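Local coordinates for protein staphylococcal superantigen-like 1 (PDB 4O1N) that probably acts as a secreted virulence protease that cleaves host collagens and cytokines and carries the superantigen-like pairing of OB-fold and beta-grasp domains, at residues P34-K39 against Q61-T66; F86-G91 against L147-R152; I171-N176 against E196-T201. All coordinates share one frame; numbering follows the deposited sequence.

Interaction 1 of 3, residues P34-K39 against Q61-T66; sequences PILERK and QHSRIT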
ATOM      1  N   PRO A  34      -7.757  10.058   1.617  1.00 29.38           N
ATOM      2  CA  PRO A  34      -6.456  10.567   2.008  1.00 28.75           C
ATOM      3  C   PRO A  34      -5.671   9.566   2.827  1.00 28.13           C
ATOM      4  O   PRO A  34      -6.244   8.662   3.419  1.00 28.20           O
ATOM      5  CB  PRO A  34      -6.788  11.802   2.856  1.00 29.36           C
ATOM      6  CG  PRO A  34      -8.177  11.611   3.300  1.00 30.35           C
ATOM      7  CD  PRO A  34      -8.864  10.794   2.255  1.00 30.04           C
ATOM      8  N   ILE A  35      -4.359   9.763   2.851  1.00 27.36           N
ATOM      9  CA  ILE A  35      -3.425   8.855   3.452  1.00 26.09           C
ATOM     10  C   ILE A  35      -2.644   9.542   4.532  1.00 25.85           C
ATOM     11  O   ILE A  35      -2.170  10.642   4.330  1.00 26.08           O
ATOM     12  CB  ILE A  35      -2.391   8.393   2.422  1.00 25.86           C
ATOM     13  CG1 ILE A  35      -3.083   7.659   1.277  1.00 26.47           C
ATOM     14  CG2 ILE A  35      -1.355   7.479   3.053  1.00 26.78           C
ATOM     15  CD1 ILE A  35      -3.837   6.399   1.682  1.00 27.10           C
ATOM     16  N   LEU A  36      -2.491   8.866   5.666  1.00 23.71           N
ATOM     17  CA  LEU A  36      -1.574   9.291   6.663  1.00 23.91           C
ATOM     18  C   LEU A  36      -0.350   8.374   6.533  1.00 25.04           C
ATOM     19  O   LEU A  36      -0.412   7.149   6.784  1.00 25.35           O
ATOM     20  CB  LEU A  36      -2.210   9.184   8.054  1.00 23.86           C
ATOM     21  CG  LEU A  36      -1.215   9.366   9.202  1.00 23.80           C
ATOM     22  CD1 LEU A  36      -0.608  10.760   9.078  1.00 24.33           C
ATOM     23  CD2 LEU A  36      -1.871   9.195  10.550  1.00 24.34           C
ATOM     24  N   GLU A  37       0.763   8.986   6.169  1.00 25.92           N
ATOM     25  CA  GLU A  37       1.980   8.280   5.845  1.00 28.18           C
ATOM     26  C   GLU A  37       3.138   8.883   6.675  1.00 29.51           C
ATOM     27  O   GLU A  37       3.475  10.047   6.483  1.00 28.29           O
ATOM     28  CB  GLU A  37       2.245   8.415   4.355  1.00 27.77           C
ATOM     29  CG  GLU A  37       3.519   7.739   3.887  1.00 31.84           C
ATOM     30  CD  GLU A  37       3.748   7.888   2.391  1.00 32.31           C
ATOM     31  OE1 GLU A  37       4.738   7.388   1.863  1.00 35.43           O
ATOM     32  OE2 GLU A  37       2.938   8.517   1.737  1.00 34.42           O
ATOM     33  N   ARG A  38       3.715   8.096   7.585  1.00 30.46           N
ATOM     34  CA  ARG A  38       4.792   8.549   8.435  1.00 35.89           C
ATOM     35  C   ARG A  38       5.820   7.477   8.525  1.00 34.59           C
ATOM     36  O   ARG A  38       5.455   6.313   8.616  1.00 36.67           O
ATOM     37  CB  ARG A  38       4.262   8.829   9.843  1.00 43.34           C
ATOM     38  CG  ARG A  38       3.420  10.101   9.948  1.00 50.28           C
ATOM     39  CD  ARG A  38       4.182  11.383   9.568  1.00 54.39           C
ATOM     40  NE  ARG A  38       3.374  12.588   9.804  1.00 62.96           N
ATOM     41  CZ  ARG A  38       3.787  13.661  10.492  1.00 77.60           C
ATOM     42  NH1 ARG A  38       5.033  13.760  10.979  1.00 81.49           N
ATOM     43  NH2 ARG A  38       2.956  14.679  10.680  1.00 87.22           N
ATOM     44  N   LYS A  39       7.088   7.882   8.598  1.00 35.44           N
ATOM     45  CA  LYS A  39       8.236   6.959   8.732  1.00 37.45           C
ATOM     46  C   LYS A  39       8.981   7.097  10.051  1.00 35.82           C
ATOM     47  O   LYS A  39       8.972   8.185  10.649  1.00 34.67           O
ATOM     48  CB  LYS A  39       9.206   7.185   7.597  1.00 39.01           C
ATOM     49  CG  LYS A  39       8.482   7.195   6.265  1.00 41.95           C
ATOM     50  CD  LYS A  39       9.395   7.014   5.058  1.00 42.12           C
ATOM     51  CE  LYS A  39       8.573   7.057   3.772  1.00 45.99           C
ATOM     52  NZ  LYS A  39       9.430   6.961   2.552  1.00 48.03           N
ATOM     53  N   GLN A  61      -2.635  13.095  15.956  1.00 47.85           N
ATOM     54  CA  GLN A  61      -3.396  12.169  15.139  1.00 45.39           C
ATOM     55  C   GLN A  61      -3.250  10.714  15.539  1.00 43.88           C
ATOM     56  O   GLN A  61      -2.138  10.193  15.641  1.00 43.36           O
ATOM     57  CB  GLN A  61      -3.009  12.304  13.694  1.00 45.28           C
ATOM     58  CG  GLN A  61      -4.058  11.705  12.780  1.00 43.86           C
ATOM     59  CD  GLN A  61      -4.115  12.417  11.468  1.00 44.82           C
ATOM     60  OE1 GLN A  61      -4.871  12.010  10.566  1.00 41.77           O
ATOM     61  NE2 GLN A  61      -3.306  13.500  11.338  1.00 41.66           N
ATOM     62  N   HIS A  62      -4.391  10.045  15.679  1.00 42.84           N
ATOM     63  CA  HIS A  62      -4.462   8.809  16.438  1.00 41.78           C
ATOM     64  C   HIS A  62      -5.032   7.666  15.603  1.00 36.07           C
ATOM     65  O   HIS A  62      -6.084   7.801  14.979  1.00 31.76           O
ATOM     66  CB  HIS A  62      -5.277   9.083  17.702  1.00 45.96           C
ATOM     67  CG  HIS A  62      -5.425   7.909  18.607  1.00 56.25           C
ATOM     68  ND1 HIS A  62      -4.647   7.746  19.732  1.00 64.91           N
ATOM     69  CD2 HIS A  62      -6.289   6.860  18.585  1.00 58.71           C
ATOM     70  CE1 HIS A  62      -5.006   6.633  20.347  1.00 67.47           C
ATOM     71  NE2 HIS A  62      -6.002   6.076  19.674  1.00 62.15           N
ATOM     72  N   SER A  63      -4.326   6.533  15.605  1.00 32.64           N
ATOM     73  CA  SER A  63      -4.659   5.446  14.689  1.00 31.36           C
ATOM     74  C   SER A  63      -4.577   4.065  15.305  1.00 28.90           C
ATOM     75  O   SER A  63      -3.654   3.750  16.050  1.00 28.29           O
ATOM     76  CB  SER A  63      -3.719   5.468  13.449  1.00 29.65           C
ATOM     77  OG  SER A  63      -3.960   6.583  12.640  1.00 28.59           O
ATOM     78  N   ARG A  64      -5.509   3.223  14.916  1.00 28.08           N
ATOM     79  CA  ARG A  64      -5.461   1.813  15.266  1.00 29.80           C
ATOM     80  C   ARG A  64      -5.507   0.923  14.001  1.00 30.71           C
ATOM     81  O   ARG A  64      -6.476   0.925  13.229  1.00 27.98           O
ATOM     82  CB  ARG A  64      -6.590   1.498  16.237  1.00 31.09           C
ATOM     83  CG  ARG A  64      -6.564   0.097  16.825  1.00 32.57           C
ATOM     84  CD  ARG A  64      -7.629  -0.752  16.176  1.00 35.20           C
ATOM     85  NE  ARG A  64      -8.657  -1.153  17.102  1.00 37.18           N
ATOM     86  CZ  ARG A  64      -9.861  -1.611  16.769  1.00 38.56           C
ATOM     87  NH1 ARG A  64     -10.250  -1.735  15.511  1.00 38.73           N
ATOM     88  NH2 ARG A  64     -10.686  -1.942  17.734  1.00 39.89           N
ATOM     89  N   ILE A  65      -4.427   0.162  13.803  1.00 32.15           N
ATOM     90  CA  ILE A  65      -4.215  -0.597  12.573  1.00 30.86           C
ATOM     91  C   ILE A  65      -4.429  -2.061  12.837  1.00 29.83           C
ATOM     92  O   ILE A  65      -3.722  -2.625  13.627  1.00 30.63           O
ATOM     93  CB  ILE A  65      -2.786  -0.394  12.054  1.00 31.12           C
ATOM     94  CG1 ILE A  65      -2.565   1.089  11.764  1.00 31.95           C
ATOM     95  CG2 ILE A  65      -2.533  -1.211  10.792  1.00 30.89           C
ATOM     96  CD1 ILE A  65      -1.149   1.425  11.377  1.00 32.18           C
ATOM     97  N   THR A  66      -5.410  -2.663  12.176  1.00 28.24           N
ATOM     98  CA  THR A  66      -5.650  -4.081  12.305  1.00 27.45           C
ATOM     99  C   THR A  66      -4.607  -4.886  11.528  1.00 29.67           C
ATOM    100  O   THR A  66      -4.291  -4.567  10.381  1.00 27.14           O
ATOM    101  CB  THR A  66      -7.052  -4.469  11.798  1.00 27.55           C
ATOM    102  OG1 THR A  66      -8.054  -3.631  12.387  1.00 26.13           O
ATOM    103  CG2 THR A  66      -7.411  -5.905  12.158  1.00 26.62           C
TER
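The hydroxyl of buried Ser-63 meets a methyl group across this contact: Leu-36 CD2 lies 3.9 Å from Ser-63 OG, and no hydrogen bond links the two segments. The same methyl also touches Gln-61, with Leu-36 CD2 4.0 Å from Gln-61 CG and 4.1 Å from Gln-61 OE1. Leu-36 and Gln-61 reach toward each other from opposite directions, one from each strand. In Leu-36 the chi1 of 169° sets CG opposite the backbone N, which carries the branch out across the gap; the Gln-61 chain bends at chi2, bringing its CG, CD and OE1 all close to the one methyl. A single leucine branch therefore bears on two residues of strand 61-66. The backbones stay well apart, at 9.1 Å between Leu-36 CA and Gln-61 CA, so side chains alone make the link. Both strands belong to the OB-fold domain, whose sheet is known in this family to curl into a small barrel. Strand 36-38 is at one border of that sheet, and strands 83-87 and 98-106 come between it and strand 61-66. Ile-87, from the first of these, packs against both Leu-36 and Ser-63, and Asn-98, from the second, touches Leu-36 and Gln-61.

Interaction 2 of 3, residues F86-G91 against L147-R152; sequences FILREG and LDYRLR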
ATOM      1  N   PHE A  86       1.472   3.301   6.763  1.00 24.51           N
ATOM      2  CA  PHE A  86       0.677   3.790   5.631  1.00 23.86           C
ATOM      3  C   PHE A  86      -0.794   3.511   5.952  1.00 24.10           C
ATOM      4  O   PHE A  86      -1.256   2.368   5.916  1.00 23.85           O
ATOM      5  CB  PHE A  86       1.103   3.075   4.352  1.00 25.05           C
ATOM      6  CG  PHE A  86       0.549   3.676   3.083  1.00 24.16           C
ATOM      7  CD1 PHE A  86       1.330   4.555   2.318  1.00 25.13           C
ATOM      8  CD2 PHE A  86      -0.718   3.347   2.638  1.00 23.72           C
ATOM      9  CE1 PHE A  86       0.844   5.110   1.162  1.00 24.16           C
ATOM     10  CE2 PHE A  86      -1.213   3.890   1.476  1.00 23.82           C
ATOM     11  CZ  PHE A  86      -0.437   4.768   0.741  1.00 24.45           C
ATOM     12  N   ILE A  87      -1.507   4.576   6.290  1.00 24.85           N
ATOM     13  CA  ILE A  87      -2.776   4.494   7.001  1.00 25.36           C
ATOM     14  C   ILE A  87      -3.902   5.076   6.162  1.00 24.35           C
ATOM     15  O   ILE A  87      -3.809   6.190   5.660  1.00 24.42           O
ATOM     16  CB  ILE A  87      -2.704   5.300   8.321  1.00 26.40           C
ATOM     17  CG1 ILE A  87      -1.916   4.534   9.376  1.00 25.96           C
ATOM     18  CG2 ILE A  87      -4.087   5.567   8.910  1.00 27.72           C
ATOM     19  CD1 ILE A  87      -1.474   5.407  10.530  1.00 24.29           C
ATOM     20  N   LEU A  88      -4.969   4.315   6.044  1.00 23.85           N
ATOM     21  CA  LEU A  88      -6.111   4.705   5.255  1.00 25.11           C
ATOM     22  C   LEU A  88      -7.340   4.340   6.072  1.00 25.59           C
ATOM     23  O   LEU A  88      -7.394   3.246   6.635  1.00 28.19           O
ATOM     24  CB  LEU A  88      -6.052   3.975   3.908  1.00 25.02           C
ATOM     25  CG  LEU A  88      -7.297   4.094   3.033  1.00 26.95           C
ATOM     26  CD1 LEU A  88      -6.933   3.876   1.565  1.00 29.51           C
ATOM     27  CD2 LEU A  88      -8.393   3.124   3.430  1.00 26.31           C
ATOM     28  N   ARG A  89      -8.311   5.236   6.170  1.00 25.88           N
ATOM     29  CA  ARG A  89      -9.456   4.996   7.059  1.00 27.73           C
ATOM     30  C   ARG A  89     -10.524   4.159   6.350  1.00 30.08           C
ATOM     31  O   ARG A  89     -11.171   4.606   5.376  1.00 28.38           O
ATOM     32  CB  ARG A  89     -10.136   6.283   7.501  1.00 28.53           C
ATOM     33  CG  ARG A  89      -9.291   7.516   7.789  1.00 27.80           C
ATOM     34  CD  ARG A  89     -10.219   8.699   7.902  1.00 27.40           C
ATOM     35  NE  ARG A  89     -10.201   9.145   9.251  1.00 29.55           N
ATOM     36  CZ  ARG A  89     -11.201   9.217  10.124  1.00 29.82           C
ATOM     37  NH1 ARG A  89     -12.474   8.987   9.859  1.00 28.52           N
ATOM     38  NH2 ARG A  89     -10.863   9.621  11.323  1.00 32.45           N
ATOM     39  N   GLU A  90     -10.758   2.960   6.843  1.00 31.93           N
ATOM     40  CA  GLU A  90     -11.667   2.058   6.114  1.00 33.56           C
ATOM     41  C   GLU A  90     -13.071   2.605   5.831  1.00 35.01           C
ATOM     42  O   GLU A  90     -13.547   2.526   4.680  1.00 40.50           O
ATOM     43  CB  GLU A  90     -11.764   0.697   6.793  1.00 32.40           C
ATOM     44  CG  GLU A  90     -10.570  -0.193   6.469  1.00 32.45           C
ATOM     45  CD  GLU A  90     -10.410  -0.476   4.978  1.00 32.86           C
ATOM     46  OE1 GLU A  90     -11.370  -0.909   4.336  1.00 33.97           O
ATOM     47  OE2 GLU A  90      -9.316  -0.285   4.432  1.00 31.53           O
ATOM     48  N   GLY A  91     -13.743   3.176   6.820  1.00 34.28           N
ATOM     49  CA  GLY A  91     -15.147   3.591   6.577  1.00 33.10           C
ATOM     50  C   GLY A  91     -15.338   5.065   6.294  1.00 31.98           C
ATOM     51  O   GLY A  91     -14.377   5.820   6.203  1.00 29.81           O
ATOM     52  N   LEU A 147       1.682   0.084  -2.520  1.00 25.79           N
ATOM     53  CA  LEU A 147       1.865  -0.031  -3.965  1.00 25.39           C
ATOM     54  C   LEU A 147       0.534  -0.043  -4.654  1.00 24.90           C
ATOM     55  O   LEU A 147       0.341   0.658  -5.639  1.00 25.77           O
ATOM     56  CB  LEU A 147       2.627  -1.299  -4.318  1.00 26.22           C
ATOM     57  CG  LEU A 147       4.124  -1.221  -4.044  1.00 26.04           C
ATOM     58  CD1 LEU A 147       4.763  -2.592  -4.140  1.00 27.68           C
ATOM     59  CD2 LEU A 147       4.767  -0.295  -5.041  1.00 26.82           C
ATOM     60  N   ASP A 148      -0.396  -0.828  -4.124  1.00 24.63           N
ATOM     61  CA  ASP A 148      -1.753  -0.861  -4.671  1.00 25.12           C
ATOM     62  C   ASP A 148      -2.394   0.527  -4.723  1.00 25.17           C
ATOM     63  O   ASP A 148      -2.842   0.988  -5.793  1.00 25.31           O
ATOM     64  CB  ASP A 148      -2.639  -1.790  -3.856  1.00 25.13           C
ATOM     65  CG  ASP A 148      -4.066  -1.766  -4.315  1.00 25.89           C
ATOM     66  OD1 ASP A 148      -4.263  -1.979  -5.537  1.00 25.93           O
ATOM     67  OD2 ASP A 148      -4.967  -1.508  -3.472  1.00 25.71           O
ATOM     68  N   TYR A 149      -2.401   1.209  -3.581  1.00 25.42           N
ATOM     69  CA  TYR A 149      -3.012   2.517  -3.515  1.00 25.81           C
ATOM     70  C   TYR A 149      -2.348   3.440  -4.510  1.00 25.46           C
ATOM     71  O   TYR A 149      -3.034   4.015  -5.316  1.00 26.62           O
ATOM     72  CB  TYR A 149      -2.979   3.130  -2.101  1.00 25.95           C
ATOM     73  CG  TYR A 149      -3.707   4.477  -2.005  1.00 26.51           C
ATOM     74  CD1 TYR A 149      -5.049   4.561  -1.638  1.00 26.03           C
ATOM     75  CD2 TYR A 149      -3.045   5.662  -2.331  1.00 27.82           C
ATOM     76  CE1 TYR A 149      -5.700   5.772  -1.594  1.00 26.22           C
ATOM     77  CE2 TYR A 149      -3.685   6.888  -2.300  1.00 26.80           C
ATOM     78  CZ  TYR A 149      -5.002   6.939  -1.925  1.00 27.54           C
ATOM     79  OH  TYR A 149      -5.608   8.170  -1.878  1.00 28.62           O
ATOM     80  N   ARG A 150      -1.026   3.552  -4.480  1.00 26.29           N
ATOM     81  CA  ARG A 150      -0.336   4.600  -5.258  1.00 27.14           C
ATOM     82  C   ARG A 150      -0.420   4.366  -6.753  1.00 27.60           C
ATOM     83  O   ARG A 150      -0.480   5.335  -7.516  1.00 25.80           O
ATOM     84  CB  ARG A 150       1.110   4.741  -4.834  1.00 27.19           C
ATOM     85  CG  ARG A 150       1.262   5.127  -3.360  1.00 28.77           C
ATOM     86  CD  ARG A 150       1.697   6.573  -3.134  1.00 27.46           C
ATOM     87  NE  ARG A 150       0.611   7.471  -2.812  1.00 27.22           N
ATOM     88  CZ  ARG A 150       0.450   8.150  -1.674  1.00 27.57           C
ATOM     89  NH1 ARG A 150       1.279   8.050  -0.655  1.00 27.59           N
ATOM     90  NH2 ARG A 150      -0.574   8.958  -1.556  1.00 28.78           N
ATOM     91  N   LEU A 151      -0.446   3.096  -7.179  1.00 28.94           N
ATOM     92  CA  LEU A 151      -0.546   2.809  -8.607  1.00 27.68           C
ATOM     93  C   LEU A 151      -1.953   3.152  -9.042  1.00 27.11           C
ATOM     94  O   LEU A 151      -2.137   3.743 -10.103  1.00 25.73           O
ATOM     95  CB  LEU A 151      -0.219   1.361  -8.898  1.00 28.50           C
ATOM     96  CG  LEU A 151       1.247   1.045  -8.615  1.00 29.25           C
ATOM     97  CD1 LEU A 151       1.515  -0.455  -8.454  1.00 28.76           C
ATOM     98  CD2 LEU A 151       2.106   1.588  -9.736  1.00 30.16           C
ATOM     99  N   ARG A 152      -2.948   2.820  -8.220  1.00 26.60           N
ATOM    100  CA  ARG A 152      -4.315   3.108  -8.622  1.00 28.48           C
ATOM    101  C   ARG A 152      -4.561   4.598  -8.649  1.00 29.80           C
ATOM    102  O   ARG A 152      -5.211   5.109  -9.566  1.00 31.83           O
ATOM    103  CB  ARG A 152      -5.325   2.414  -7.742  1.00 28.76           C
ATOM    104  CG  ARG A 152      -5.295   0.903  -7.877  1.00 29.39           C
ATOM    105  CD  ARG A 152      -6.565   0.247  -7.329  1.00 29.15           C
ATOM    106  NE  ARG A 152      -6.311  -1.126  -6.860  1.00 28.77           N
ATOM    107  CZ  ARG A 152      -7.206  -2.115  -6.822  1.00 28.85           C
ATOM    108  NH1 ARG A 152      -8.450  -1.939  -7.224  1.00 29.43           N
ATOM    109  NH2 ARG A 152      -6.845  -3.302  -6.366  1.00 29.35           N
TER
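The ring of Phe-86 is shared by two neighbouring residues of helix 144-159. Arg-150 NH1 comes to the edge of that ring, near its plane, 3.5 Å from Phe-86 CE1. The ring edge is turned at a guanidinium face: the planes stand 80° apart, and Phe-86 CZ lies over that face, toward its rim. Tyr-149 offers its CB, 4.1 Å from Phe-86 CE2, and the two side chains cross at about a right angle. On the CD1 side of the tyrosine ring, Leu-88 CD1 packs 3.8 Å from Tyr-149 CD1. With a chi1 of -176°, the Tyr-149 ring is swung toward segment 86-91, where both apolar residues meet it. This is the seam between the two domains of the superantigen-like fold: segment 86-91 belongs to the OB-fold half, and the helix is the one that packs on the beta-grasp sheet. Outside this shell, the Arg-150 chain bends at chi2 and chi3, and its guanidinium forms salt bridges with Glu-37 through NH1 and with Glu-153 through NE. Tyr-149 OH makes a weak hydrogen bond to Lys-33 O. One helical turn fixes Asp-148 against Arg-152, whose NE donates in its guanidinium plane to Asp-148 OD1 at 2.6 Å. The other carboxylate oxygen, Asp-148 OD2, is hydrogen-bonded to Tyr-31 OH at the end of helix 24-31.

Interaction 3 of 3, residues I171-N176 against E196-T201; sequences ITITMN and ESIDGT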
ATOM      1  N   ILE A 171      -2.749  -5.228 -11.987  1.00 35.79           N
ATOM      2  CA  ILE A 171      -1.386  -4.777 -11.750  1.00 30.95           C
ATOM      3  C   ILE A 171      -0.477  -6.002 -11.625  1.00 30.54           C
ATOM      4  O   ILE A 171      -0.877  -7.005 -11.060  1.00 29.71           O
ATOM      5  CB  ILE A 171      -1.290  -3.986 -10.451  1.00 29.74           C
ATOM      6  CG1 ILE A 171      -2.065  -2.665 -10.601  1.00 28.54           C
ATOM      7  CG2 ILE A 171       0.161  -3.714 -10.088  1.00 27.80           C
ATOM      8  CD1 ILE A 171      -2.452  -2.057  -9.291  1.00 27.80           C
ATOM      9  N   THR A 172       0.733  -5.924 -12.170  1.00 30.37           N
ATOM     10  CA  THR A 172       1.714  -6.996 -12.030  1.00 31.12           C
ATOM     11  C   THR A 172       3.059  -6.430 -11.630  1.00 30.07           C
ATOM     12  O   THR A 172       3.636  -5.655 -12.339  1.00 29.27           O
ATOM     13  CB  THR A 172       1.855  -7.772 -13.332  1.00 32.76           C
ATOM     14  OG1 THR A 172       0.554  -8.213 -13.722  1.00 35.51           O
ATOM     15  CG2 THR A 172       2.781  -8.967 -13.149  1.00 31.14           C
ATOM     16  N   ILE A 173       3.531  -6.791 -10.454  1.00 30.99           N
ATOM     17  CA  ILE A 173       4.830  -6.335  -9.991  1.00 31.08           C
ATOM     18  C   ILE A 173       5.735  -7.502 -10.180  1.00 29.95           C
ATOM     19  O   ILE A 173       5.467  -8.554  -9.631  1.00 30.25           O
ATOM     20  CB  ILE A 173       4.807  -5.921  -8.493  1.00 31.99           C
ATOM     21  CG1 ILE A 173       3.986  -4.650  -8.301  1.00 32.13           C
ATOM     22  CG2 ILE A 173       6.211  -5.643  -7.975  1.00 33.13           C
ATOM     23  CD1 ILE A 173       2.998  -4.708  -7.152  1.00 33.33           C
ATOM     24  N   THR A 174       6.796  -7.312 -10.959  1.00 31.11           N
ATOM     25  CA  THR A 174       7.810  -8.351 -11.216  1.00 31.90           C
ATOM     26  C   THR A 174       9.113  -8.075 -10.452  1.00 30.44           C
ATOM     27  O   THR A 174       9.701  -6.984 -10.572  1.00 32.02           O
ATOM     28  CB  THR A 174       8.092  -8.462 -12.735  1.00 33.77           C
ATOM     29  OG1 THR A 174       6.845  -8.415 -13.454  1.00 35.21           O
ATOM     30  CG2 THR A 174       8.807  -9.759 -13.070  1.00 34.56           C
ATOM     31  N   MET A 175       9.561  -9.055  -9.664  1.00 28.96           N
ATOM     32  CA  MET A 175      10.760  -8.887  -8.841  1.00 28.54           C
ATOM     33  C   MET A 175      11.968  -9.313  -9.620  1.00 29.85           C
ATOM     34  O   MET A 175      11.830  -9.855 -10.693  1.00 32.26           O
ATOM     35  CB  MET A 175      10.668  -9.681  -7.558  1.00 28.97           C
ATOM     36  CG  MET A 175       9.375  -9.484  -6.767  1.00 29.66           C
ATOM     37  SD  MET A 175       9.114  -7.765  -6.218  1.00 33.60           S
ATOM     38  CE  MET A 175      10.470  -7.715  -5.014  1.00 32.71           C
ATOM     39  N   ASN A 176      13.150  -9.025  -9.096  1.00 31.46           N
ATOM     40  CA  ASN A 176      14.403  -9.374  -9.729  1.00 33.80           C
ATOM     41  C   ASN A 176      14.579 -10.857  -9.947  1.00 35.13           C
ATOM     42  O   ASN A 176      15.213 -11.277 -10.912  1.00 38.27           O
ATOM     43  CB  ASN A 176      15.585  -8.831  -8.932  1.00 35.95           C
ATOM     44  CG  ASN A 176      15.846  -7.360  -9.214  1.00 40.08           C
ATOM     45  OD1 ASN A 176      15.256  -6.763 -10.118  1.00 48.24           O
ATOM     46  ND2 ASN A 176      16.746  -6.773  -8.461  1.00 44.16           N
ATOM     47  N   GLU A 196       1.041  -7.521   3.744  1.00 32.99           N
ATOM     48  CA  GLU A 196       2.153  -8.216   3.106  1.00 35.31           C
ATOM     49  C   GLU A 196       3.095  -7.154   2.596  1.00 32.55           C
ATOM     50  O   GLU A 196       2.680  -6.036   2.234  1.00 30.16           O
ATOM     51  CB  GLU A 196       1.702  -9.093   1.926  1.00 41.94           C
ATOM     52  CG  GLU A 196       0.791 -10.265   2.262  1.00 49.25           C
ATOM     53  CD  GLU A 196       1.321 -11.150   3.386  1.00 58.98           C
ATOM     54  OE1 GLU A 196       2.268 -11.944   3.135  1.00 63.59           O
ATOM     55  OE2 GLU A 196       0.781 -11.053   4.530  1.00 64.52           O
ATOM     56  N   SER A 197       4.370  -7.493   2.573  1.00 31.64           N
ATOM     57  CA  SER A 197       5.384  -6.557   2.090  1.00 31.75           C
ATOM     58  C   SER A 197       6.414  -7.247   1.233  1.00 31.31           C
ATOM     59  O   SER A 197       6.631  -8.458   1.360  1.00 32.19           O
ATOM     60  CB  SER A 197       6.089  -5.901   3.268  1.00 32.21           C
ATOM     61  OG  SER A 197       7.121  -6.744   3.809  1.00 30.30           O
ATOM     62  N   ILE A 198       7.076  -6.456   0.395  1.00 32.99           N
ATOM     63  CA  ILE A 198       8.104  -6.965  -0.527  1.00 32.80           C
ATOM     64  C   ILE A 198       9.333  -6.107  -0.435  1.00 33.02           C
ATOM     65  O   ILE A 198       9.277  -5.023   0.133  1.00 33.44           O
ATOM     66  CB  ILE A 198       7.611  -6.981  -1.987  1.00 32.60           C
ATOM     67  CG1 ILE A 198       7.212  -5.576  -2.463  1.00 32.82           C
ATOM     68  CG2 ILE A 198       6.443  -7.941  -2.123  1.00 31.29           C
ATOM     69  CD1 ILE A 198       6.677  -5.545  -3.893  1.00 33.36           C
ATOM     70  N   ASP A 199      10.433  -6.591  -1.008  1.00 35.42           N
ATOM     71  CA  ASP A 199      11.689  -5.859  -1.021  1.00 34.33           C
ATOM     72  C   ASP A 199      11.654  -4.793  -2.121  1.00 35.09           C
ATOM     73  O   ASP A 199      11.745  -5.092  -3.322  1.00 36.74           O
ATOM     74  CB  ASP A 199      12.873  -6.804  -1.220  1.00 34.24           C
ATOM     75  CG  ASP A 199      14.198  -6.104  -1.020  1.00 35.88           C
ATOM     76  OD1 ASP A 199      14.210  -4.855  -1.089  1.00 33.89           O
ATOM     77  OD2 ASP A 199      15.227  -6.785  -0.810  1.00 40.90           O
ATOM     78  N   GLY A 200      11.543  -3.542  -1.706  1.00 36.31           N
ATOM     79  CA  GLY A 200      11.410  -2.413  -2.641  1.00 36.13           C
ATOM     80  C   GLY A 200      12.687  -2.089  -3.405  1.00 35.51           C
ATOM     81  O   GLY A 200      12.646  -1.425  -4.424  1.00 34.91           O
ATOM     82  N   THR A 201      13.819  -2.569  -2.903  1.00 35.41           N
ATOM     83  CA  THR A 201      15.080  -2.447  -3.588  1.00 34.40           C
ATOM     84  C   THR A 201      15.159  -3.416  -4.778  1.00 34.05           C
ATOM     85  O   THR A 201      16.037  -3.281  -5.600  1.00 36.07           O
ATOM     86  CB  THR A 201      16.299  -2.707  -2.639  1.00 34.91           C
ATOM     87  OG1 THR A 201      16.401  -4.090  -2.271  1.00 35.98           O
ATOM     88  CG2 THR A 201      16.204  -1.906  -1.384  1.00 35.49           C
TER
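Met-175 and Ile-198 lean obliquely across each other, with Met-175 SD 4.0 Å from Ile-198 CD1. The same methyl is met from two residues earlier in strand 171-175, where Ile-173 CG2 lies 4.1 Å from Ile-198 CD1, again at a slant. Ile-198 CD1 is thus the point where Ile-173 and Met-175 converge. A chi1 of 59° places Ile-198 CG1 between its backbone N and carbonyl carbon, and chi2 is extended, so the branch points its CD1 at strand 171-175, where both partners lie on one side of it. Met-175 instead folds at chi2 and chi3, which turns its methyl toward the backbone of the facing strand: Met-175 CE rests 3.4 Å from Asp-199 O. The strands are not sheet neighbours; their axes approach to 9.5 Å and their directions differ by 42°. In the beta-grasp domain, strand 171-175 is part of the main sheet, whereas strand 197-199 pairs with strand 141-143 in a small separate sheet just ahead of helix 144-159. Leu-147 of that helix packs on both Ile-173 and Ile-198, and His-181 of the adjacent strand touches both Met-175 and Ile-198. Past the contact the chain bends in an Asx turn, Asp-199 OD1 accepting from Thr-201 N at 2.9 Å. Thr-201 OG1 donates to the same oxygen, at 2.6 Å from Asp-199 OD1, and both donors approach from one face of the carboxylate.

How the interactions relate
Interaction 2 is the buried one of the three and spans the two domains, whereas interaction 1 lies within the OB fold and interaction 3 within the beta-grasp domain, both partly buried and on opposite sides of the chain's centre. Interactions 1 and 2 share a sheet: strands 36-38 and 83-87 are neighbours in it, and Ile-35 packs on Phe-86. Helix 144-159 carries the link onward, since Leu-147 and Leu-151 touch strand 171-175. None of the contacts has a direct hydrogen bond between its segments. Their chemistry differs nonetheless: a leucine methyl against a serine and an exposed glutamine in interaction 1, aromatic rings and a guanidinium in interaction 2, and aliphatic and sulfur packing in interaction 3.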